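Local coordinates for protein cytochrome c, class II (Shewanella frigidimarina, PDB 4ULV) that carries a covalently attached heme c as a class II cytochrome (cytochrome c'), and probably serves in electron transfer or the sensing of diatomic gases, at residues Thr86-Asn91 / Gly115-Gly120. Residues are numbered along the deposited sequence; the frame is centred on the assembly and turned at random. Where two conformers were deposited one is given.
Sequences TAFQDN and GKSCKG. With HEC (heme c), chain C.
Asn91 and Ser117 both set their first torsion near +60° (chi1 81° and 62°), each placing its polar group between backbone N and carbonyl carbon, and this brings the amide up to the hydroxyl. ND2 of Asn91 donates to OG of Ser117 at 2.9 Å, fairly straight at 161°, the oxygen tilted a little from the amide plane. Thr114, one turn earlier on the serine's helix, completes the network: its carbonyl O is the main polar partner of Ser117 OG, and its OG1 bonds to Asn91 OD1. One turn back, CD1 of Phe88 approaches the same Ser117 OG obliquely, at 3.6 Å. The ring then runs on to the heme: its CE1 lies 3.6 Å from HEC CBB, and HEC CHC sits over one face, offset toward the rim. Cys118 SG makes the thioether to HEC CAB, tying the porphyrin to helix 104-125. With an alanine in place of Phe88, the ring's contacts with HEC CBB and Ser117 OG would be lost, and a gap would probably open beside the thioether. The contact joins helix 78-98 to helix 104-125, which carries the heme-binding cysteines and the axial His122, with Phe16 of helix 5-30 close to the Phe88 ring.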
loop_
_atom_site.group_PDB
_atom_site.type_symbol
_atom_site.label_atom_id
_atom_site.label_comp_id
_atom_site.label_asym_id
_atom_site.label_seq_id
_atom_site.Cartn_x
_atom_site.Cartn_y
_atom_site.Cartn_z
ATOM N N THR A 86 12.654 10.361 -2.346
ATOM C CA THR A 86 12.727 10.678 -0.915
ATOM C C THR A 86 12.055 11.968 -0.528
ATOM O O THR A 86 11.386 12.061 0.507
ATOM C CB THR A 86 14.163 10.616 -0.402
ATOM O OG1 THR A 86 15.015 11.512 -1.073
ATOM C CG2 THR A 86 14.743 9.295 -0.557
ATOM N N ALA A 87 12.108 12.956 -1.423
ATOM C CA ALA A 87 11.391 14.175 -1.196
ATOM C C ALA A 87 9.905 13.985 -1.208
ATOM O O ALA A 87 9.170 14.562 -0.408
ATOM C CB ALA A 87 11.809 15.241 -2.172
ATOM N N PHE A 88 9.456 13.036 -2.092
ATOM C CA PHE A 88 8.042 12.698 -2.083
ATOM C C PHE A 88 7.629 12.052 -0.747
ATOM O O PHE A 88 6.593 12.355 -0.183
ATOM C CB PHE A 88 7.730 11.793 -3.324
ATOM C CG PHE A 88 6.404 11.103 -3.280
ATOM C CD1 PHE A 88 5.231 11.795 -3.016
ATOM C CD2 PHE A 88 6.298 9.742 -3.654
ATOM C CE1 PHE A 88 4.001 11.169 -3.042
ATOM C CE2 PHE A 88 5.062 9.120 -3.652
ATOM C CZ PHE A 88 3.907 9.798 -3.378
ATOM N N GLN A 89 8.428 11.078 -0.298
ATOM C CA GLN A 89 8.131 10.437 0.995
ATOM C C GLN A 89 8.051 11.516 2.066
ATOM O O GLN A 89 7.155 11.475 2.910
ATOM C CB GLN A 89 9.205 9.377 1.342
ATOM C CG GLN A 89 9.209 8.164 0.374
ATOM C CD GLN A 89 10.336 7.168 0.609
ATOM O OE1 GLN A 89 11.088 7.264 1.600
ATOM N NE2 GLN A 89 10.430 6.169 -0.264
ATOM N N ASP A 90 8.975 12.460 2.040
ATOM C CA ASP A 90 8.972 13.552 3.033
ATOM C C ASP A 90 7.698 14.432 2.922
ATOM O O ASP A 90 7.070 14.771 3.929
ATOM C CB ASP A 90 10.191 14.437 2.836
ATOM C CG ASP A 90 11.488 13.794 3.258
ATOM O OD1 ASP A 90 11.503 12.796 4.062
ATOM O OD2 ASP A 90 12.567 14.340 2.829
ATOM N N ASN A 91 7.359 14.879 1.689
ATOM C CA ASN A 91 6.191 15.687 1.555
ATOM C C ASN A 91 4.882 14.982 1.841
ATOM O O ASN A 91 3.948 15.555 2.357
ATOM C CB ASN A 91 6.231 16.441 0.242
ATOM C CG ASN A 91 5.796 15.626 -0.960
ATOM O OD1 ASN A 91 4.779 14.944 -0.918
ATOM N ND2 ASN A 91 6.537 15.762 -2.072
ATOM N N GLY A 115 1.367 17.233 -4.707
ATOM C CA GLY A 115 1.006 17.166 -6.094
ATOM C C GLY A 115 2.133 17.565 -6.995
ATOM O O GLY A 115 2.344 16.945 -8.069
ATOM N N LYS A 116 2.846 18.618 -6.633
ATOM C CA LYS A 116 3.991 19.062 -7.442
ATOM C C LYS A 116 5.053 18.022 -7.561
ATOM O O LYS A 116 5.701 17.939 -8.627
ATOM C CB LYS A 116 4.602 20.306 -6.804
ATOM C CG LYS A 116 5.786 20.958 -7.558
ATOM C CD LYS A 116 6.190 22.353 -6.985
ATOM C CE LYS A 116 7.409 22.927 -7.682
ATOM N NZ LYS A 116 8.691 22.288 -7.284
ATOM N N SER A 117 5.244 17.211 -6.508
ATOM C CA SER A 117 6.250 16.180 -6.613
ATOM C C SER A 117 5.831 15.060 -7.540
ATOM O O SER A 117 6.691 14.544 -8.236
ATOM C CB SER A 117 6.632 15.596 -5.269
ATOM O OG SER A 117 5.515 14.988 -4.677
ATOM N N CYS A 118 4.551 14.718 -7.549
ATOM C CA CYS A 118 4.067 13.745 -8.545
ATOM C C CYS A 118 4.385 14.219 -9.941
ATOM O O CYS A 118 5.019 13.502 -10.735
ATOM C CB CYS A 118 2.555 13.501 -8.474
ATOM S SG CYS A 118 1.698 13.458 -6.901
ATOM N N LYS A 119 3.960 15.448 -10.219
ATOM C CA LYS A 119 4.159 15.991 -11.537
ATOM C C LYS A 119 5.614 16.141 -11.894
ATOM O O LYS A 119 6.038 15.845 -13.026
ATOM C CB LYS A 119 3.473 17.363 -11.645
ATOM C CG LYS A 119 3.604 17.994 -13.039
ATOM C CD LYS A 119 2.936 19.376 -13.088
ATOM C CE LYS A 119 3.019 20.129 -14.439
ATOM N NZ LYS A 119 3.903 19.558 -15.455
ATOM N N GLY A 120 6.415 16.640 -10.964
ATOM C CA GLY A 120 7.828 16.861 -11.195
ATOM C C GLY A 120 8.563 15.589 -11.571
ATOM O O GLY A 120 9.513 15.626 -12.338
HETATM FE FE HEC C . 3.801 8.256 -10.163
HETATM C CHA HEC C . 3.245 5.697 -12.384
HETATM C CHB HEC C . 0.491 8.411 -9.552
HETATM C CHC HEC C . 4.410 10.304 -7.524
HETATM C CHD HEC C . 7.139 7.996 -10.723
HETATM N NA HEC C . 2.149 7.177 -10.853
HETATM C C1A HEC C . 2.090 6.194 -11.772
HETATM C C2A HEC C . 0.773 5.776 -12.003
HETATM C C3A HEC C . -0.007 6.547 -11.200
HETATM C C4A HEC C . 0.877 7.414 -10.482
HETATM C CMA HEC C . -1.494 6.521 -11.096
HETATM C CAA HEC C . 0.337 4.679 -12.983
HETATM C CBA HEC C . 0.353 3.309 -12.278
HETATM C CGA HEC C . -0.159 2.180 -13.168
HETATM O O1A HEC C . 0.574 1.761 -14.060
HETATM O O2A HEC C . -1.280 1.707 -12.921
HETATM N NB HEC C . 2.655 9.134 -8.683
HETATM C C1B HEC C . 1.294 9.199 -8.651
HETATM C C2B HEC C . 0.791 10.136 -7.737
HETATM C C3B HEC C . 1.933 10.637 -7.185
HETATM C C4B HEC C . 3.056 10.045 -7.755
HETATM C CMB HEC C . -0.615 10.526 -7.522
HETATM C CAB HEC C . 2.083 11.708 -6.118
HETATM C CBB HEC C . 1.045 11.660 -5.004
HETATM N NC HEC C . 5.512 8.999 -9.195
HETATM C C1C HEC C . 5.571 9.915 -8.151
HETATM C C2C HEC C . 6.906 10.271 -7.884
HETATM C C3C HEC C . 7.711 9.591 -8.796
HETATM C C4C HEC C . 6.775 8.824 -9.586
HETATM C CMC HEC C . 7.308 11.263 -6.788
HETATM C CAC HEC C . 9.192 9.634 -9.007
HETATM C CBC HEC C . 10.103 9.972 -7.866
HETATM N ND HEC C . 5.008 7.020 -11.331
HETATM C C1D HEC C . 6.313 7.142 -11.526
HETATM C C2D HEC C . 6.794 6.322 -12.590
HETATM C C3D HEC C . 5.701 5.603 -12.984
HETATM C C4D HEC C . 4.599 6.094 -12.239
HETATM C CMD HEC C . 8.176 6.188 -13.082
HETATM C CAD HEC C . 5.679 4.504 -14.000
HETATM C CBD HEC C . 5.662 3.106 -13.374
HETATM C CGD HEC C . 5.634 1.970 -14.414
HETATM O O1D HEC C . 4.843 2.131 -15.411
HETATM O O2D HEC C . 6.434 1.044 -14.221
#